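PDB 6WG5: ectonucleoside triphosphate diphosphohydrolase 4 from Homo sapiens, which belongs to the GDA1/CD39 family of nucleoside phosphatases, whose fold is related to that of actin and the other members of the actin-like ATPase clan. Local coordinates for residues N284-R289 and Q442-A447; E291-A296 and Q353-K358. One frame throughout, in Å; residues are numbered along the deposited sequence.

How the contacts relate
Helix 283-296 supplies the first segment of both contacts, N284-R289 in its opening turns and E291-A296 at its C-terminal end. From there the chain runs through strands 327-332 and 335-341 and helix 345-352, and the loop that follows returns to the helix as Q353-K358, closing the shorter excursion in contact 2. It then continues to helix 436-456, where Q442-A447 closes the longer one in contact 1, so the loop of contact 2 falls wholly within that of contact 1. The centres of the contacts lie about 11 Å apart, joined by a probable hydrogen bond from Arg289 to the backbone of Phe355. One helix is thereby tied to a later helix and a glycan-bearing loop.

Contact 1: N284-R289 and Q442-A447; sequences NAARQR and QCFKSA. With NAG (2-acetamido-2-deoxy-beta-D-glucopyranose), chain B.
The ring of Phe444 has one face against Arg287, whose CB stands 3.6 Å above the ring plane and displaced toward the rim, while Ala286 CB meets the ring edge in plane, 3.7 Å from Phe444 CE2. The setting is a helix-helix crossing in the actin-like fold of the GDA1/CD39 family: the segments 284-289 and 442-447 of helices 283-296 and 436-456 run at 107°, with their axes 9.8 Å apart at closest approach. Such spacing illustrates how one large side chain can bridge two helices, here by reaching the backbone of the other. With CG anti to its own N (chi1 177°), Phe444 brings its CE2 and CZ up to the peptide joining Ala286 to Arg287. The CB of Arg287 makes a CH-pi contact 4.0 Å from the centroid of the Phe444 ring.

Beyond CB the Arg287 chain bends at chi2, and CD passes near Phe444 CG. The guanidinium stands almost upright to the ring, with Phe444 CD1 near its plane at the edge. Its charge is used elsewhere, in salt bridges to Glu291 and Asp319. Phe444 also touches Ile352 and Cys321, so its ring is buried among several parts of the chain.

Arg289, further along the helix, has the N-acetylglucosamine methyl C8 over the centre of one guanidinium face. At the start of segment 284-289 the link is polar but slight: the Lys445 side chain crosses toward Asn284, and a weak hydrogen bond of 3.2 Å runs from Lys445 NZ to Asn284 OD1.

Contact 2: E291-A296 and Q353-K358; sequences EDRIFA and QPFMNK. With NAG (2-acetamido-2-deoxy-beta-D-glucopyranose), chain B.
Arg293 leaves its helix with CG roughly anti to the backbone N (chi1 -154°), runs extended through chi2, and bends at chi3 (-85°), a turn that lays its guanidinium over the ring of Phe355. Phe355 approaches from the opposite direction. The two flat groups stack with planes 29° apart, and Arg293 CZ lies 4.2 Å from the centroid of the Phe355 ring. This is an off-centre cation-pi contact: the guanidinium rests toward the ring's outer end, where Arg293 NE comes within 3.6 Å of Phe355 CZ.

Pro354 adds a second apolar surface at the guanidinium edge, its CB 3.7 Å from Arg293 NH1 and near the group's plane. An exposed arginine packed by its flat face on a buried phenylalanine exemplifies how charge and aromatic surface can meet near the protein surface. In this GDA1/CD39 fold the stack joins the C-terminal end of helix 283-296 to the loop following helix 345-352. Phe355 also packs on Trp448 of helix 436-456.

The loop then reaches Asn357, whose ND2 is covalently attached to C1 of N-acetylglucosamine, making this an N-glycosylation site. Asn357 ND2 also donates a hydrogen bond to Asn367 OD1. A water links the side chains of Arg293 and Asn357, donating to Asn357 OD1 at 3.2 Å and accepting a weak bond of 2.8 Å from Arg293 NH2.

Contact 1: N284-R289 and Q442-A447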
ATOM      1  N   ASN A 284       5.591  14.830   1.425  1.00 30.83           N
ATOM      2  CA  ASN A 284       6.667  15.643   0.866  1.00 28.67           C
ATOM      3  C   ASN A 284       6.212  16.387  -0.384  1.00 30.30           C
ATOM      4  O   ASN A 284       6.513  17.575  -0.548  1.00 30.09           O
ATOM      5  CB  ASN A 284       7.877  14.762   0.561  1.00 29.26           C
ATOM      6  CG  ASN A 284       8.507  14.178   1.814  1.00 30.75           C
ATOM      7  OD1 ASN A 284       8.453  14.776   2.887  1.00 33.07           O
ATOM      8  ND2 ASN A 284       9.111  13.003   1.679  1.00 34.35           N
ATOM      9  N   ALA A 285       5.490  15.709  -1.280  1.00 21.90           N
ATOM     10  CA  ALA A 285       4.994  16.374  -2.482  1.00 22.50           C
ATOM     11  C   ALA A 285       4.098  17.554  -2.128  1.00 25.23           C
ATOM     12  O   ALA A 285       4.189  18.620  -2.748  1.00 23.63           O
ATOM     13  CB  ALA A 285       4.239  15.382  -3.364  1.00 22.12           C
ATOM     14  N   ALA A 286       3.221  17.381  -1.135  1.00 24.82           N
ATOM     15  CA  ALA A 286       2.359  18.481  -0.719  1.00 22.85           C
ATOM     16  C   ALA A 286       3.182  19.664  -0.232  1.00 24.27           C
ATOM     17  O   ALA A 286       2.883  20.817  -0.564  1.00 28.24           O
ATOM     18  CB  ALA A 286       1.394  18.012   0.369  1.00 21.78           C
ATOM     19  N   ARG A 287       4.227  19.399   0.556  1.00 22.96           N
ATOM     20  CA  ARG A 287       5.078  20.481   1.039  1.00 23.76           C
ATOM     21  C   ARG A 287       5.758  21.198  -0.118  1.00 24.73           C
ATOM     22  O   ARG A 287       5.901  22.427  -0.098  1.00 26.80           O
ATOM     23  CB  ARG A 287       6.116  19.933   2.023  1.00 23.50           C
ATOM     24  CG  ARG A 287       7.178  20.945   2.458  1.00 24.43           C
ATOM     25  CD  ARG A 287       6.596  22.060   3.314  1.00 24.85           C
ATOM     26  NE  ARG A 287       7.543  23.158   3.481  1.00 25.96           N
ATOM     27  CZ  ARG A 287       7.312  24.252   4.202  1.00 27.32           C
ATOM     28  NH1 ARG A 287       6.160  24.404   4.843  1.00 28.05           N
ATOM     29  NH2 ARG A 287       8.238  25.200   4.283  1.00 31.63           N
ATOM     30  N   GLN A 288       6.187  20.451  -1.136  1.00 28.31           N
ATOM     31  CA  GLN A 288       6.838  21.079  -2.280  1.00 33.16           C
ATOM     32  C   GLN A 288       5.852  21.923  -3.078  1.00 29.79           C
ATOM     33  O   GLN A 288       6.181  23.035  -3.506  1.00 32.13           O
ATOM     34  CB  GLN A 288       7.484  20.014  -3.168  1.00 37.45           C
ATOM     35  CG  GLN A 288       8.281  20.583  -4.333  1.00 47.10           C
ATOM     36  CD  GLN A 288       9.391  21.514  -3.877  1.00 56.35           C
ATOM     37  OE1 GLN A 288      10.287  21.114  -3.133  1.00 60.62           O
ATOM     38  NE2 GLN A 288       9.330  22.768  -4.317  1.00 55.00           N
ATOM     39  N   ARG A 289       4.637  21.413  -3.287  1.00 25.54           N
ATOM     40  CA  ARG A 289       3.616  22.203  -3.967  1.00 26.06           C
ATOM     41  C   ARG A 289       3.285  23.459  -3.172  1.00 26.58           C
ATOM     42  O   ARG A 289       3.009  24.518  -3.749  1.00 27.51           O
ATOM     43  CB  ARG A 289       2.362  21.356  -4.183  1.00 25.29           C
ATOM     44  CG  ARG A 289       2.569  20.153  -5.096  1.00 24.93           C
ATOM     45  CD  ARG A 289       1.381  19.215  -5.029  1.00 24.12           C
ATOM     46  NE  ARG A 289       0.135  19.936  -5.249  1.00 24.46           N
ATOM     47  CZ  ARG A 289      -1.052  19.552  -4.792  1.00 23.90           C
ATOM     48  NH1 ARG A 289      -2.125  20.289  -5.049  1.00 25.39           N
ATOM     49  NH2 ARG A 289      -1.170  18.445  -4.073  1.00 22.97           N
ATOM     50  N   GLN A 442       7.507  17.777  10.437  1.00 26.38           N
ATOM     51  CA  GLN A 442       6.428  17.120  11.169  1.00 30.33           C
ATOM     52  C   GLN A 442       5.162  17.965  11.164  1.00 29.14           C
ATOM     53  O   GLN A 442       4.055  17.438  11.006  1.00 27.00           O
ATOM     54  CB  GLN A 442       6.872  16.833  12.606  1.00 28.15           C
ATOM     55  CG  GLN A 442       5.734  16.598  13.610  1.00 26.99           C
ATOM     56  CD  GLN A 442       5.027  15.270  13.411  1.00 26.27           C
ATOM     57  OE1 GLN A 442       5.558  14.353  12.787  1.00 27.49           O
ATOM     58  NE2 GLN A 442       3.818  15.164  13.947  1.00 24.57           N
ATOM     59  N   CYS A 443       5.300  19.278  11.350  1.00 37.48           N
ATOM     60  CA  CYS A 443       4.126  20.135  11.476  1.00 38.98           C
ATOM     61  C   CYS A 443       3.306  20.136  10.197  1.00 31.63           C
ATOM     62  O   CYS A 443       2.107  19.836  10.213  1.00 28.40           O
ATOM     63  CB  CYS A 443       4.551  21.551  11.851  1.00 46.72           C
ATOM     64  SG  CYS A 443       4.877  21.623  13.591  1.00 61.50           S
ATOM     65  N   PHE A 444       3.935  20.485   9.075  1.00 22.59           N
ATOM     66  CA  PHE A 444       3.217  20.472   7.809  1.00 20.97           C
ATOM     67  C   PHE A 444       2.603  19.102   7.551  1.00 25.08           C
ATOM     68  O   PHE A 444       1.425  18.994   7.190  1.00 24.57           O
ATOM     69  CB  PHE A 444       4.146  20.864   6.662  1.00 21.24           C
ATOM     70  CG  PHE A 444       3.484  20.803   5.319  1.00 19.82           C
ATOM     71  CD1 PHE A 444       2.898  21.929   4.771  1.00 19.04           C
ATOM     72  CD2 PHE A 444       3.420  19.612   4.617  1.00 22.29           C
ATOM     73  CE1 PHE A 444       2.277  21.872   3.544  1.00 22.77           C
ATOM     74  CE2 PHE A 444       2.796  19.548   3.391  1.00 24.38           C
ATOM     75  CZ  PHE A 444       2.221  20.680   2.853  1.00 21.80           C
ATOM     76  N   LYS A 445       3.387  18.038   7.743  1.00 23.12           N
ATOM     77  CA  LYS A 445       2.909  16.705   7.393  1.00 21.54           C
ATOM     78  C   LYS A 445       1.817  16.224   8.338  1.00 23.30           C
ATOM     79  O   LYS A 445       0.894  15.525   7.905  1.00 26.08           O
ATOM     80  CB  LYS A 445       4.079  15.726   7.373  1.00 20.84           C
ATOM     81  CG  LYS A 445       4.959  15.875   6.137  1.00 24.32           C
ATOM     82  CD  LYS A 445       6.362  15.362   6.382  1.00 22.38           C
ATOM     83  CE  LYS A 445       6.686  14.178   5.505  1.00 25.22           C
ATOM     84  NZ  LYS A 445       8.011  13.599   5.857  1.00 30.09           N
ATOM     85  N   SER A 446       1.891  16.583   9.620  1.00 22.27           N
ATOM     86  CA  SER A 446       0.823  16.214  10.544  1.00 23.19           C
ATOM     87  C   SER A 446      -0.486  16.897  10.165  1.00 24.66           C
ATOM     88  O   SER A 446      -1.557  16.282  10.229  1.00 25.57           O
ATOM     89  CB  SER A 446       1.218  16.571  11.976  1.00 20.70           C
ATOM     90  OG  SER A 446       1.375  17.969  12.127  1.00 25.97           O
ATOM     91  N   ALA A 447      -0.418  18.169   9.763  1.00 23.67           N
ATOM     92  CA  ALA A 447      -1.619  18.887   9.345  1.00 20.01           C
ATOM     93  C   ALA A 447      -2.137  18.363   8.014  1.00 19.24           C
ATOM     94  O   ALA A 447      -3.349  18.206   7.829  1.00 19.00           O
ATOM     95  CB  ALA A 447      -1.324  20.380   9.247  1.00 25.79           C
TER
HETATM   96  C1  NAG B   1      -4.205  20.529  -8.490  1.00 45.29           C
HETATM   97  C2  NAG B   1      -3.203  19.740  -9.338  1.00 44.42           C
HETATM   98  C3  NAG B   1      -2.416  20.677 -10.255  1.00 52.56           C
HETATM   99  C4  NAG B   1      -3.343  21.601 -11.036  1.00 63.35           C
HETATM  100  C5  NAG B   1      -4.305  22.303 -10.089  1.00 64.00           C
HETATM  101  C6  NAG B   1      -5.342  23.138 -10.802  1.00 67.87           C
HETATM  102  C7  NAG B   1      -2.157  17.663  -8.540  1.00 39.40           C
HETATM  103  C8  NAG B   1      -1.150  17.070  -7.599  1.00 40.97           C
HETATM  104  N2  NAG B   1      -2.290  18.992  -8.490  1.00 41.42           N
HETATM  105  O3  NAG B   1      -1.640  19.898 -11.159  1.00 49.54           O
HETATM  106  O4  NAG B   1      -2.569  22.598 -11.695  1.00 80.81           O
HETATM  107  O5  NAG B   1      -5.023  21.322  -9.332  1.00 60.73           O
HETATM  108  O6  NAG B   1      -6.399  23.503  -9.926  1.00 74.65           O
HETATM  109  O7  NAG B   1      -2.819  16.969  -9.305  1.00 41.11           O
HETATM  110  O   HOH W   1      10.064  11.198   4.374  1.00 50.77           O

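Contact 2: E291-A296 and Q353-K358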
ATOM      1  N   GLU A 291       5.410  25.111  -1.047  1.00 34.46           N
ATOM      2  CA  GLU A 291       6.524  26.037  -1.221  1.00 29.01           C
ATOM      3  C   GLU A 291       6.525  26.655  -2.612  1.00 34.39           C
ATOM      4  O   GLU A 291       6.898  27.823  -2.768  1.00 34.56           O
ATOM      5  CB  GLU A 291       7.849  25.318  -0.957  1.00 31.80           C
ATOM      6  CG  GLU A 291       8.049  24.904   0.498  1.00 30.83           C
ATOM      7  CD  GLU A 291       9.364  24.182   0.736  1.00 33.73           C
ATOM      8  OE1 GLU A 291      10.145  24.021  -0.226  1.00 38.04           O
ATOM      9  OE2 GLU A 291       9.618  23.775   1.890  1.00 37.09           O
ATOM     10  N   ASP A 292       6.108  25.896  -3.628  1.00 34.75           N
ATOM     11  CA  ASP A 292       6.053  26.437  -4.982  1.00 33.39           C
ATOM     12  C   ASP A 292       5.126  27.642  -5.057  1.00 33.24           C
ATOM     13  O   ASP A 292       5.419  28.614  -5.762  1.00 37.66           O
ATOM     14  CB  ASP A 292       5.601  25.359  -5.967  1.00 39.88           C
ATOM     15  CG  ASP A 292       6.695  24.356  -6.283  1.00 48.23           C
ATOM     16  OD1 ASP A 292       7.883  24.669  -6.052  1.00 50.46           O
ATOM     17  OD2 ASP A 292       6.365  23.255  -6.775  1.00 54.40           O
ATOM     18  N   ARG A 293       3.998  27.600  -4.344  1.00 36.04           N
ATOM     19  CA  ARG A 293       3.053  28.708  -4.418  1.00 39.31           C
ATOM     20  C   ARG A 293       3.534  29.900  -3.596  1.00 38.29           C
ATOM     21  O   ARG A 293       3.310  31.051  -3.984  1.00 38.90           O
ATOM     22  CB  ARG A 293       1.662  28.266  -3.959  1.00 41.54           C
ATOM     23  CG  ARG A 293       0.544  29.099  -4.579  1.00 51.56           C
ATOM     24  CD  ARG A 293      -0.812  28.839  -3.944  1.00 61.97           C
ATOM     25  NE  ARG A 293      -1.504  27.695  -4.534  1.00 72.24           N
ATOM     26  CZ  ARG A 293      -2.734  27.310  -4.199  1.00 76.27           C
ATOM     27  NH1 ARG A 293      -3.413  27.980  -3.274  1.00 78.15           N
ATOM     28  NH2 ARG A 293      -3.289  26.256  -4.787  1.00 74.59           N
ATOM     29  N   ILE A 294       4.186  29.646  -2.459  1.00 31.65           N
ATOM     30  CA  ILE A 294       4.825  30.731  -1.717  1.00 32.62           C
ATOM     31  C   ILE A 294       5.828  31.445  -2.610  1.00 33.90           C
ATOM     32  O   ILE A 294       5.875  32.681  -2.664  1.00 35.15           O
ATOM     33  CB  ILE A 294       5.498  30.191  -0.442  1.00 31.97           C
ATOM     34  CG1 ILE A 294       4.442  29.711   0.554  1.00 30.96           C
ATOM     35  CG2 ILE A 294       6.391  31.265   0.196  1.00 33.15           C
ATOM     36  CD1 ILE A 294       5.027  29.032   1.778  1.00 30.25           C
ATOM     37  N   PHE A 295       6.651  30.674  -3.321  1.00 34.25           N
ATOM     38  CA  PHE A 295       7.651  31.266  -4.200  1.00 37.19           C
ATOM     39  C   PHE A 295       6.990  32.062  -5.319  1.00 38.24           C
ATOM     40  O   PHE A 295       7.375  33.203  -5.598  1.00 41.27           O
ATOM     41  CB  PHE A 295       8.551  30.173  -4.777  1.00 34.73           C
ATOM     42  CG  PHE A 295       9.662  30.703  -5.627  1.00 36.04           C
ATOM     43  CD1 PHE A 295       9.489  30.876  -6.990  1.00 40.58           C
ATOM     44  CD2 PHE A 295      10.877  31.046  -5.060  1.00 38.62           C
ATOM     45  CE1 PHE A 295      10.510  31.375  -7.773  1.00 43.67           C
ATOM     46  CE2 PHE A 295      11.903  31.548  -5.837  1.00 45.22           C
ATOM     47  CZ  PHE A 295      11.719  31.714  -7.196  1.00 46.73           C
ATOM     48  N   ALA A 296       5.986  31.474  -5.970  1.00 35.21           N
ATOM     49  CA  ALA A 296       5.337  32.146  -7.090  1.00 36.12           C
ATOM     50  C   ALA A 296       4.615  33.409  -6.638  1.00 36.96           C
ATOM     51  O   ALA A 296       4.593  34.408  -7.366  1.00 38.30           O
ATOM     52  CB  ALA A 296       4.363  31.193  -7.778  1.00 35.22           C
ATOM     53  N   GLN A 353      -5.399  23.635   2.665  1.00 45.96           N
ATOM     54  CA  GLN A 353      -6.653  23.141   2.096  1.00 45.76           C
ATOM     55  C   GLN A 353      -6.660  23.129   0.573  1.00 43.31           C
ATOM     56  O   GLN A 353      -6.962  22.077  -0.011  1.00 44.34           O
ATOM     57  CB  GLN A 353      -7.816  23.994   2.621  1.00 51.55           C
ATOM     58  CG  GLN A 353      -8.327  23.583   3.983  1.00 58.41           C
ATOM     59  CD  GLN A 353      -9.217  22.365   3.920  1.00 66.21           C
ATOM     60  OE1 GLN A 353      -8.881  21.310   4.452  1.00 70.08           O
ATOM     61  NE2 GLN A 353     -10.363  22.502   3.262  1.00 69.63           N
ATOM     62  N   PRO A 354      -6.351  24.226  -0.121  1.00 39.78           N
ATOM     63  CA  PRO A 354      -6.453  24.217  -1.591  1.00 37.51           C
ATOM     64  C   PRO A 354      -5.678  23.099  -2.259  1.00 36.82           C
ATOM     65  O   PRO A 354      -6.072  22.639  -3.338  1.00 45.42           O
ATOM     66  CB  PRO A 354      -5.893  25.592  -1.986  1.00 39.30           C
ATOM     67  CG  PRO A 354      -6.073  26.443  -0.780  1.00 38.59           C
ATOM     68  CD  PRO A 354      -5.916  25.534   0.397  1.00 38.50           C
ATOM     69  N   PHE A 355      -4.585  22.643  -1.653  1.00 24.47           N
ATOM     70  CA  PHE A 355      -3.701  21.688  -2.306  1.00 26.00           C
ATOM     71  C   PHE A 355      -4.263  20.275  -2.333  1.00 25.80           C
ATOM     72  O   PHE A 355      -3.701  19.420  -3.026  1.00 22.81           O
ATOM     73  CB  PHE A 355      -2.335  21.707  -1.620  1.00 25.02           C
ATOM     74  CG  PHE A 355      -1.645  23.034  -1.719  1.00 29.25           C
ATOM     75  CD1 PHE A 355      -0.804  23.314  -2.781  1.00 31.25           C
ATOM     76  CD2 PHE A 355      -1.864  24.015  -0.767  1.00 29.41           C
ATOM     77  CE1 PHE A 355      -0.178  24.539  -2.881  1.00 27.72           C
ATOM     78  CE2 PHE A 355      -1.241  25.242  -0.864  1.00 27.59           C
ATOM     79  CZ  PHE A 355      -0.399  25.504  -1.923  1.00 24.42           C
ATOM     80  N   MET A 356      -5.347  20.009  -1.602  1.00 30.13           N
ATOM     81  CA  MET A 356      -6.072  18.759  -1.789  1.00 28.26           C
ATOM     82  C   MET A 356      -6.842  18.747  -3.100  1.00 29.93           C
ATOM     83  O   MET A 356      -7.229  17.672  -3.572  1.00 31.25           O
ATOM     84  CB  MET A 356      -7.021  18.524  -0.617  1.00 30.50           C
ATOM     85  CG  MET A 356      -6.304  18.328   0.704  1.00 32.92           C
ATOM     86  SD  MET A 356      -7.375  17.642   1.975  1.00 35.41           S
ATOM     87  CE  MET A 356      -8.502  19.008   2.240  1.00 31.19           C
ATOM     88  N   ASN A 357      -7.067  19.915  -3.703  1.00 30.52           N
ATOM     89  CA  ASN A 357      -7.656  20.005  -5.038  1.00 33.38           C
ATOM     90  C   ASN A 357      -9.088  19.476  -5.052  1.00 37.14           C
ATOM     91  O   ASN A 357      -9.547  18.887  -6.034  1.00 39.60           O
ATOM     92  CB  ASN A 357      -6.781  19.272  -6.061  1.00 35.09           C
ATOM     93  CG  ASN A 357      -5.779  20.189  -6.727  1.00 37.91           C
ATOM     94  OD1 ASN A 357      -5.584  21.328  -6.301  1.00 42.96           O
ATOM     95  ND2 ASN A 357      -5.138  19.700  -7.779  1.00 45.35           N
ATOM     96  N   LYS A 358      -9.810  19.707  -3.959  1.00 34.08           N
ATOM     97  CA  LYS A 358     -11.189  19.250  -3.866  1.00 31.95           C
ATOM     98  C   LYS A 358     -12.093  20.076  -4.772  1.00 35.75           C
ATOM     99  O   LYS A 358     -11.899  21.282  -4.941  1.00 40.70           O
ATOM    100  CB  LYS A 358     -11.687  19.337  -2.425  1.00 29.03           C
ATOM    101  CG  LYS A 358     -11.076  18.307  -1.488  1.00 32.49           C
ATOM    102  CD  LYS A 358     -11.724  18.334  -0.106  1.00 34.08           C
ATOM    103  CE  LYS A 358     -13.134  17.747  -0.115  1.00 34.95           C
ATOM    104  NZ  LYS A 358     -13.139  16.285  -0.390  1.00 35.18           N
TER
HETATM  105  C1  NAG B   1      -4.205  20.529  -8.490  1.00 45.29           C
HETATM  106  C2  NAG B   1      -3.203  19.740  -9.338  1.00 44.42           C
HETATM  107  C3  NAG B   1      -2.416  20.677 -10.255  1.00 52.56           C
HETATM  108  C4  NAG B   1      -3.343  21.601 -11.036  1.00 63.35           C
HETATM  109  C5  NAG B   1      -4.305  22.303 -10.089  1.00 64.00           C
HETATM  110  C6  NAG B   1      -5.342  23.138 -10.802  1.00 67.87           C
HETATM  111  C7  NAG B   1      -2.157  17.663  -8.540  1.00 39.40           C
HETATM  112  C8  NAG B   1      -1.150  17.070  -7.599  1.00 40.97           C
HETATM  113  N2  NAG B   1      -2.290  18.992  -8.490  1.00 41.42           N
HETATM  114  O3  NAG B   1      -1.640  19.898 -11.159  1.00 49.54           O
HETATM  115  O4  NAG B   1      -2.569  22.598 -11.695  1.00 80.81           O
HETATM  116  O5  NAG B   1      -5.023  21.322  -9.332  1.00 60.73           O
HETATM  117  O6  NAG B   1      -6.399  23.503  -9.926  1.00 74.65           O
HETATM  118  O7  NAG B   1      -2.819  16.969  -9.305  1.00 41.11           O
HETATM  119  O   HOH W   2      -3.424  23.658  -5.899  1.00 62.93           O